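Local coordinates for putative ABC transporter amino acid-binding protein (Sinorhizobium meliloti, PDB 2Q88) that binds the compatible solute ectoine as the substrate-binding protein of an ABC transporter, and probably delivers it for uptake in osmoprotection, at residues A[134-139]-A[149-154]; A[114-119]-A[125-130]; A[94-99]-A[216-221]. All blocks are in the same frame, centred on the assembly; numbering follows the deposited sequence.

Contact 1. Residues A[134-139]-A[149-154]; sequences TEEKLA and VIVVPD. With 4CS ((4S)-2-methyl-1,4,5,6-tetrahydropyrimidine-4-carboxylic acid), chain F.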
# COMPACT_ATOMS: atom_id res chain seq x y z
N THR A 134 5.21 -4.76 -3.77
CA THR A 134 5.40 -4.53 -5.20
C THR A 134 6.83 -4.19 -5.57
O THR A 134 7.29 -4.60 -6.63
CB THR A 134 4.47 -3.41 -5.74
OG1 THR A 134 4.51 -2.29 -4.85
CG2 THR A 134 3.01 -3.86 -5.73
N GLU A 135 7.52 -3.42 -4.72
CA GLU A 135 8.90 -3.02 -5.04
C GLU A 135 9.82 -4.22 -5.08
O GLU A 135 10.65 -4.35 -5.97
CB GLU A 135 9.45 -2.00 -4.05
CG GLU A 135 8.64 -0.73 -3.99
CD GLU A 135 7.39 -0.89 -3.16
OE1 GLU A 135 7.32 -1.88 -2.40
OE2 GLU A 135 6.49 -0.04 -3.27
N GLU A 136 9.66 -5.11 -4.09
CA GLU A 136 10.45 -6.34 -4.04
C GLU A 136 10.26 -7.16 -5.31
O GLU A 136 11.25 -7.62 -5.91
CB GLU A 136 10.08 -7.15 -2.80
CG GLU A 136 10.84 -8.46 -2.66
CD GLU A 136 10.27 -9.36 -1.58
OE1 GLU A 136 11.04 -9.79 -0.70
OE2 GLU A 136 9.05 -9.65 -1.63
N LYS A 137 9.01 -7.34 -5.73
CA LYS A 137 8.71 -8.09 -6.96
C LYS A 137 9.29 -7.41 -8.21
O LYS A 137 9.81 -8.09 -9.10
CB LYS A 137 7.20 -8.32 -7.12
CG LYS A 137 6.80 -9.19 -8.32
CD LYS A 137 7.22 -10.65 -8.15
CE LYS A 137 6.88 -11.48 -9.40
NZ LYS A 137 7.19 -12.92 -9.21
N LEU A 138 9.21 -6.09 -8.28
CA LEU A 138 9.80 -5.35 -9.41
C LEU A 138 11.31 -5.52 -9.50
O LEU A 138 11.86 -5.62 -10.60
CB LEU A 138 9.44 -3.86 -9.36
CG LEU A 138 7.98 -3.48 -9.59
CD1 LEU A 138 7.75 -2.02 -9.24
CD2 LEU A 138 7.54 -3.78 -11.03
N ALA A 139 11.97 -5.55 -8.34
CA ALA A 139 13.42 -5.79 -8.28
C ALA A 139 13.74 -7.18 -8.79
O ALA A 139 14.60 -7.35 -9.66
CB ALA A 139 13.93 -5.64 -6.87
N VAL A 149 18.07 -8.39 -2.89
CA VAL A 149 16.80 -7.77 -2.53
C VAL A 149 16.56 -8.05 -1.05
O VAL A 149 16.29 -9.18 -0.66
CB VAL A 149 15.61 -8.26 -3.40
CG1 VAL A 149 14.33 -7.50 -3.02
CG2 VAL A 149 15.90 -8.05 -4.86
N ILE A 150 16.71 -7.01 -0.24
CA ILE A 150 16.81 -7.13 1.20
C ILE A 150 15.48 -6.73 1.83
O ILE A 150 15.01 -5.62 1.64
CB ILE A 150 17.95 -6.22 1.73
CG1 ILE A 150 19.29 -6.47 1.00
CG2 ILE A 150 18.05 -6.28 3.27
CD1 ILE A 150 19.78 -7.93 0.98
N VAL A 151 14.87 -7.64 2.58
CA VAL A 151 13.59 -7.33 3.21
C VAL A 151 13.80 -6.25 4.28
O VAL A 151 14.74 -6.35 5.07
CB VAL A 151 12.93 -8.58 3.81
CG1 VAL A 151 11.64 -8.23 4.54
CG2 VAL A 151 12.67 -9.63 2.70
N VAL A 152 12.94 -5.23 4.28
CA VAL A 152 12.98 -4.15 5.29
C VAL A 152 11.59 -4.07 5.94
O VAL A 152 10.61 -3.86 5.24
CB VAL A 152 13.35 -2.79 4.62
CG1 VAL A 152 13.18 -1.62 5.59
CG2 VAL A 152 14.77 -2.82 4.11
N PRO A 153 11.51 -4.24 7.27
CA PRO A 153 10.22 -4.25 7.97
C PRO A 153 9.42 -2.94 7.90
O PRO A 153 8.19 -2.98 7.77
CB PRO A 153 10.60 -4.55 9.43
CG PRO A 153 12.02 -4.17 9.54
CD PRO A 153 12.63 -4.42 8.20
N ASP A 154 10.09 -1.80 7.99
CA ASP A 154 9.40 -0.51 7.94
C ASP A 154 10.30 0.64 7.48
O ASP A 154 11.50 0.46 7.32
CB ASP A 154 8.79 -0.19 9.31
CG ASP A 154 9.81 -0.31 10.43
OD1 ASP A 154 10.72 0.54 10.50
OD2 ASP A 154 9.77 -1.22 11.29
O 4CS F . 3.00 -4.15 -2.24
C 4CS F . 2.37 -3.10 -2.09
OXT 4CS F . 1.15 -3.09 -2.29
CA 4CS F . 3.09 -1.83 -1.67
CB 4CS F . 4.17 -2.07 -0.63
CAD 4CS F . 4.87 -0.75 -0.31
NAG 4CS F . 3.86 0.25 0.14
CAI 4CS F . 2.53 0.19 -0.31
CAA 4CS F . 1.50 1.22 0.17
N 4CS F . 2.12 -0.84 -1.17
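Glu136 packs on Val149 and Val151, and Ala139 on Val149, inside a beta-alpha-beta unit, in which helix 134-141 links the parallel neighbours 127-129 and 149-151. Helix and strand run nearly antiparallel, at 160°, with axes 9.3 Å apart. Glu136 can be followed outward from CB. Its first torsion sets CG anti to the backbone N (chi1 180°), turning the chain to the strand. CG then rests on Val149 CG1 at 3.6 Å. The chain stays extended, and OE1 ends 3.8 Å from Val151 CG2. The carboxylate is held from outside: OE1 forms a salt bridge with Arg146, and OE2 accepts from Gly132 N. Arg146 also bonds to Val149 O, which ties the acid to the start of the strand. Ala139 CB meets the other methyl, Val149 CG2, at 3.7 Å. The two branches of Val149 thus serve two residues of the helix. The first turn of the helix also borders the ectoine pocket. Glu135 bends at chi2, and both OE1 and OE2 come to 3.4 Å from ectoine CAD; OE2 also lies near the like-charged Glu101. Shortening Glu135 to an alanine is likely to open a gap beside CAD and CB of the ligand and to remove the packing on Pro130 and Tyr116. Thr134 donates its backbone N to ectoine O, at 2.8 Å and an N-H...O angle of 147°.

Contact 2. Residues A[114-119]-A[125-130]; sequences KSYKDI and AKIGAP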
# COMPACT_ATOMS: atom_id res chain seq x y z
N LYS A 114 18.66 4.56 -11.27
CA LYS A 114 17.44 5.29 -11.67
C LYS A 114 16.28 4.34 -11.99
O LYS A 114 15.12 4.77 -12.10
CB LYS A 114 17.73 6.19 -12.89
CG LYS A 114 18.86 7.20 -12.71
CD LYS A 114 19.19 7.86 -14.05
CE LYS A 114 20.44 8.73 -13.96
NZ LYS A 114 20.76 9.34 -15.31
N SER A 115 16.58 3.06 -12.17
CA SER A 115 15.59 2.05 -12.52
C SER A 115 15.92 0.75 -11.79
O SER A 115 17.03 0.60 -11.28
CB SER A 115 15.59 1.81 -14.04
OG SER A 115 16.77 1.15 -14.47
N TYR A 116 14.98 -0.19 -11.75
CA TYR A 116 15.26 -1.47 -11.11
C TYR A 116 16.29 -2.27 -11.90
O TYR A 116 17.02 -3.09 -11.33
CB TYR A 116 13.99 -2.29 -10.89
CG TYR A 116 13.10 -1.71 -9.82
CD1 TYR A 116 11.97 -0.96 -10.17
CD2 TYR A 116 13.37 -1.89 -8.47
CE1 TYR A 116 11.12 -0.43 -9.19
CE2 TYR A 116 12.52 -1.35 -7.47
CZ TYR A 116 11.40 -0.61 -7.85
OH TYR A 116 10.54 -0.06 -6.89
N LYS A 117 16.35 -2.01 -13.21
CA LYS A 117 17.36 -2.61 -14.09
C LYS A 117 18.77 -2.17 -13.69
O LYS A 117 19.70 -2.96 -13.71
CB LYS A 117 17.08 -2.24 -15.54
CG LYS A 117 17.90 -3.04 -16.55
CD LYS A 117 17.44 -2.71 -17.96
CE LYS A 117 18.08 -1.42 -18.45
NZ LYS A 117 19.55 -1.55 -18.58
N ASP A 118 18.91 -0.90 -13.33
CA ASP A 118 20.21 -0.36 -12.92
C ASP A 118 20.76 -1.11 -11.72
O ASP A 118 21.96 -1.34 -11.61
CB ASP A 118 20.07 1.12 -12.59
CG ASP A 118 19.95 1.99 -13.83
OD1 ASP A 118 20.33 1.53 -14.92
OD2 ASP A 118 19.49 3.15 -13.81
N ILE A 119 19.86 -1.52 -10.83
CA ILE A 119 20.23 -2.29 -9.64
C ILE A 119 20.63 -3.70 -10.03
O ILE A 119 21.60 -4.23 -9.50
CB ILE A 119 19.07 -2.33 -8.62
CG1 ILE A 119 18.62 -0.91 -8.25
CG2 ILE A 119 19.49 -3.09 -7.35
CD1 ILE A 119 17.28 -0.88 -7.52
N ALA A 125 25.09 -3.63 -5.87
CA ALA A 125 23.91 -2.88 -5.42
C ALA A 125 22.91 -3.75 -4.68
O ALA A 125 22.44 -4.77 -5.20
CB ALA A 125 23.23 -2.18 -6.60
N LYS A 126 22.58 -3.34 -3.47
CA LYS A 126 21.53 -4.01 -2.73
C LYS A 126 20.36 -3.05 -2.56
O LYS A 126 20.55 -1.88 -2.21
CB LYS A 126 22.04 -4.49 -1.38
CG LYS A 126 23.02 -5.65 -1.47
CD LYS A 126 23.37 -6.20 -0.10
CE LYS A 126 24.48 -7.24 -0.21
NZ LYS A 126 25.07 -7.56 1.11
N ILE A 127 19.16 -3.55 -2.81
CA ILE A 127 17.95 -2.75 -2.59
C ILE A 127 17.13 -3.26 -1.41
O ILE A 127 16.89 -4.46 -1.29
CB ILE A 127 17.09 -2.70 -3.87
CG1 ILE A 127 15.74 -2.01 -3.59
CG2 ILE A 127 16.86 -4.11 -4.46
CD1 ILE A 127 15.07 -1.43 -4.81
N GLY A 128 16.71 -2.34 -0.55
CA GLY A 128 15.82 -2.69 0.56
C GLY A 128 14.39 -2.43 0.15
O GLY A 128 14.10 -1.47 -0.56
N ALA A 129 13.48 -3.29 0.59
CA ALA A 129 12.07 -3.17 0.21
C ALA A 129 11.22 -4.00 1.15
O ALA A 129 11.70 -5.00 1.70
CB ALA A 129 11.87 -3.64 -1.22
N PRO A 130 9.96 -3.62 1.34
CA PRO A 130 9.06 -4.42 2.18
C PRO A 130 8.85 -5.82 1.61
O PRO A 130 8.69 -5.98 0.40
CB PRO A 130 7.77 -3.61 2.21
CG PRO A 130 7.85 -2.67 1.07
CD PRO A 130 9.31 -2.40 0.82
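Helix 116-121 packs on strand 127-129 in an alpha/beta lobe of this family 3 solute-binding protein. Tyr116 and Ile119 pack on Ile127, and Ile119 also on Ala125 just before the strand. The centre is a methyl pair: Ile119 CD1 meets Ile127 CD1 at 3.5 Å, the side chains crossing at about a right angle. Ile127 holds CG1 anti to its backbone N (chi1 173°), and this carries CD1 up to the helix. The same methyl lies at the edge of the Tyr116 ring, near its plane, 3.7 Å from CE2. It thus meets both helix residues, ring edge and isoleucine tip lying about a right angle apart as seen from it. Nearer the turn, Ile119 CG2 touches Ala125 CB at 3.9 Å. Phe103 of strand 98-106 meets Tyr116 edge-to-face and touches both isoleucines. The Tyr116 hydroxyl has its own partner in Ser171 OG. Beyond the strand, Pro130 touches the bound ectoine. A capping box fixes the helix start: Ser115 OG accepts from Asp118 N at 3.2 Å, while Asp118 OD2 takes a weak bond from Ser115 N. OD2 also accepts from Lys114 N at 3.0 Å, through its anti lone pair. Arg148 NH1 bonds to both Ile119 O and Ala125 O. Apolar carbons thus fill the buried face between helix and strand, while polar bonds fix the helix start and the carbonyls near the turn.

Contact 3. Residues A[94-99]-A[216-221]; sequences QPILCD and DAFDVE. With CD (cadmium ion), chain D.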
# COMPACT_ATOMS: atom_id res chain seq x y z
N GLN A 94 -13.23 -1.13 -5.95
CA GLN A 94 -12.76 -0.24 -7.00
C GLN A 94 -11.55 0.57 -6.48
O GLN A 94 -11.30 0.56 -5.28
CB GLN A 94 -13.92 0.66 -7.46
CG GLN A 94 -15.00 -0.11 -8.28
CD GLN A 94 -14.45 -0.75 -9.55
OE1 GLN A 94 -13.57 -0.19 -10.22
NE2 GLN A 94 -14.98 -1.91 -9.90
N PRO A 95 -10.78 1.22 -7.36
CA PRO A 95 -9.54 1.87 -6.96
C PRO A 95 -9.72 3.02 -5.98
O PRO A 95 -10.73 3.72 -6.01
CB PRO A 95 -8.95 2.41 -8.27
CG PRO A 95 -9.70 1.74 -9.36
CD PRO A 95 -11.04 1.38 -8.80
N ILE A 96 -8.74 3.18 -5.10
CA ILE A 96 -8.78 4.21 -4.07
C ILE A 96 -7.51 5.06 -4.05
O ILE A 96 -7.57 6.26 -4.33
CB ILE A 96 -9.04 3.59 -2.66
CG1 ILE A 96 -10.39 2.86 -2.64
CG2 ILE A 96 -8.99 4.68 -1.58
CD1 ILE A 96 -10.68 2.04 -1.38
N LEU A 97 -6.38 4.43 -3.71
CA LEU A 97 -5.09 5.14 -3.56
C LEU A 97 -4.10 4.77 -4.65
O LEU A 97 -3.67 3.61 -4.75
CB LEU A 97 -4.46 4.86 -2.20
CG LEU A 97 -5.31 5.11 -0.94
CD1 LEU A 97 -4.43 4.92 0.28
CD2 LEU A 97 -5.88 6.52 -0.94
N CYS A 98 -3.72 5.76 -5.44
CA CYS A 98 -2.82 5.57 -6.58
C CYS A 98 -1.47 6.20 -6.29
O CYS A 98 -1.40 7.26 -5.68
CB CYS A 98 -3.44 6.22 -7.82
SG CYS A 98 -4.98 5.44 -8.33
N ASP A 99 -0.39 5.53 -6.69
CA ASP A 99 0.95 6.11 -6.54
C ASP A 99 1.99 5.44 -7.43
O ASP A 99 1.84 4.28 -7.83
CB ASP A 99 1.43 6.05 -5.08
CG ASP A 99 2.34 7.23 -4.71
OD1 ASP A 99 2.45 8.19 -5.51
OD2 ASP A 99 2.98 7.29 -3.66
N ASP A 216 -19.31 -5.64 -2.43
CA ASP A 216 -20.36 -4.89 -3.16
C ASP A 216 -20.88 -3.71 -2.37
O ASP A 216 -20.99 -2.61 -2.90
CB ASP A 216 -21.56 -5.78 -3.51
CG ASP A 216 -21.22 -6.88 -4.49
OD1 ASP A 216 -20.10 -6.91 -5.04
OD2 ASP A 216 -22.06 -7.75 -4.77
N ALA A 217 -21.25 -3.95 -1.11
CA ALA A 217 -21.74 -2.91 -0.21
C ALA A 217 -20.72 -1.79 0.02
O ALA A 217 -21.06 -0.60 0.00
CB ALA A 217 -22.15 -3.53 1.12
N PHE A 218 -19.47 -2.18 0.25
CA PHE A 218 -18.37 -1.24 0.37
C PHE A 218 -18.27 -0.40 -0.92
O PHE A 218 -18.15 0.82 -0.87
CB PHE A 218 -17.08 -2.04 0.61
CG PHE A 218 -15.87 -1.19 0.90
CD1 PHE A 218 -15.02 -0.77 -0.14
CD2 PHE A 218 -15.54 -0.85 2.21
CE1 PHE A 218 -13.88 0.01 0.13
CE2 PHE A 218 -14.40 -0.06 2.48
CZ PHE A 218 -13.57 0.35 1.44
N ASP A 219 -18.35 -1.06 -2.07
CA ASP A 219 -18.25 -0.40 -3.36
C ASP A 219 -19.38 0.59 -3.63
O ASP A 219 -19.15 1.63 -4.23
CB ASP A 219 -18.17 -1.43 -4.48
CG ASP A 219 -16.74 -1.82 -4.81
OD1 ASP A 219 -15.82 -1.12 -4.35
OD2 ASP A 219 -16.44 -2.79 -5.54
N VAL A 220 -20.60 0.27 -3.18
CA VAL A 220 -21.73 1.18 -3.36
C VAL A 220 -21.44 2.51 -2.65
O VAL A 220 -21.64 3.58 -3.21
CB VAL A 220 -23.07 0.53 -2.90
CG1 VAL A 220 -24.17 1.56 -2.72
CG2 VAL A 220 -23.53 -0.54 -3.91
N GLU A 221 -20.92 2.43 -1.43
CA GLU A 221 -20.58 3.63 -0.65
C GLU A 221 -19.38 4.39 -1.21
O GLU A 221 -19.34 5.63 -1.17
CB GLU A 221 -20.31 3.28 0.82
CG GLU A 221 -21.51 2.75 1.61
CD GLU A 221 -22.79 3.53 1.38
OE1 GLU A 221 -22.82 4.76 1.60
OE2 GLU A 221 -23.80 2.89 0.99
CD CD D . -22.66 -9.65 -5.65
O HOH W 1 -23.96 -10.63 -3.90
O HOH W 2 -21.91 -9.09 -6.98
O HOH W 3 -22.67 -11.48 -7.35
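The Phe218 ring receives Ile96 at its edge, near the ring plane, with Ile96 CD1 4.1 Å from Phe218 CE1. The two side chains come from opposite directions. Phe218 has CG anti to its backbone N, which carries the ring out from helix 212-228 until its CE1 edge reaches the isoleucine. Phe207 also meets this ring, edge-to-face, and Ile45 of helix 37-48 touches the Phe218 side chain. The second flat group is the Asp219 carboxylate. OD1 accepts from Gln94 N at 3.0 Å with an N-H...O angle of 162°. The donor comes on the syn side, 22° out of the carboxylate plane. The Gln94 side chain crosses the acid at about a right angle, its CG 4.1 Å from Asp219 OD2, with amide and carboxylate planes 43° apart. Its amide is used elsewhere, with OE1 accepting from Arg250 N. Asp219 OD2 has a long, weak ion pair with Arg250. On the same helix, Asp216 OD2 binds a cadmium ion at 2.2 Å, together with Glu212 and water. The contact joins helix 212-228 to the chain leading into strand 98-106, where Cys98 is linked to Cys202. One nearly straight bond from a backbone N-H to an acid ties the Gln94 backbone to the helix, and the light apolar touch of Ile96 adds to it. The acid's negative charge probably strengthens that bond.

How the contacts relate
Contacts 1 and 2 adjoin, their centres about 9 Å apart, and share one sheet. Strands 127-129 and 149-151 are neighbours, joined by Ile150 N to Ile127 O and Val152 N to Ala129 O. Contact 3 lies across the chain's centre, about 26 Å from contact 1 and 31 Å from contact 2 between centres. Both others are nested in its chain loop, and it reaches the same sheet through strand 98-106. Contact 2 is wholly buried and meets mainly through carbon; contact 1 is mostly buried, with an acid whose oxygen touches the exposed Val151, and also reaches ectoine. Contact 3 is only partly buried and combines a hydrogen bond with a light apolar touch.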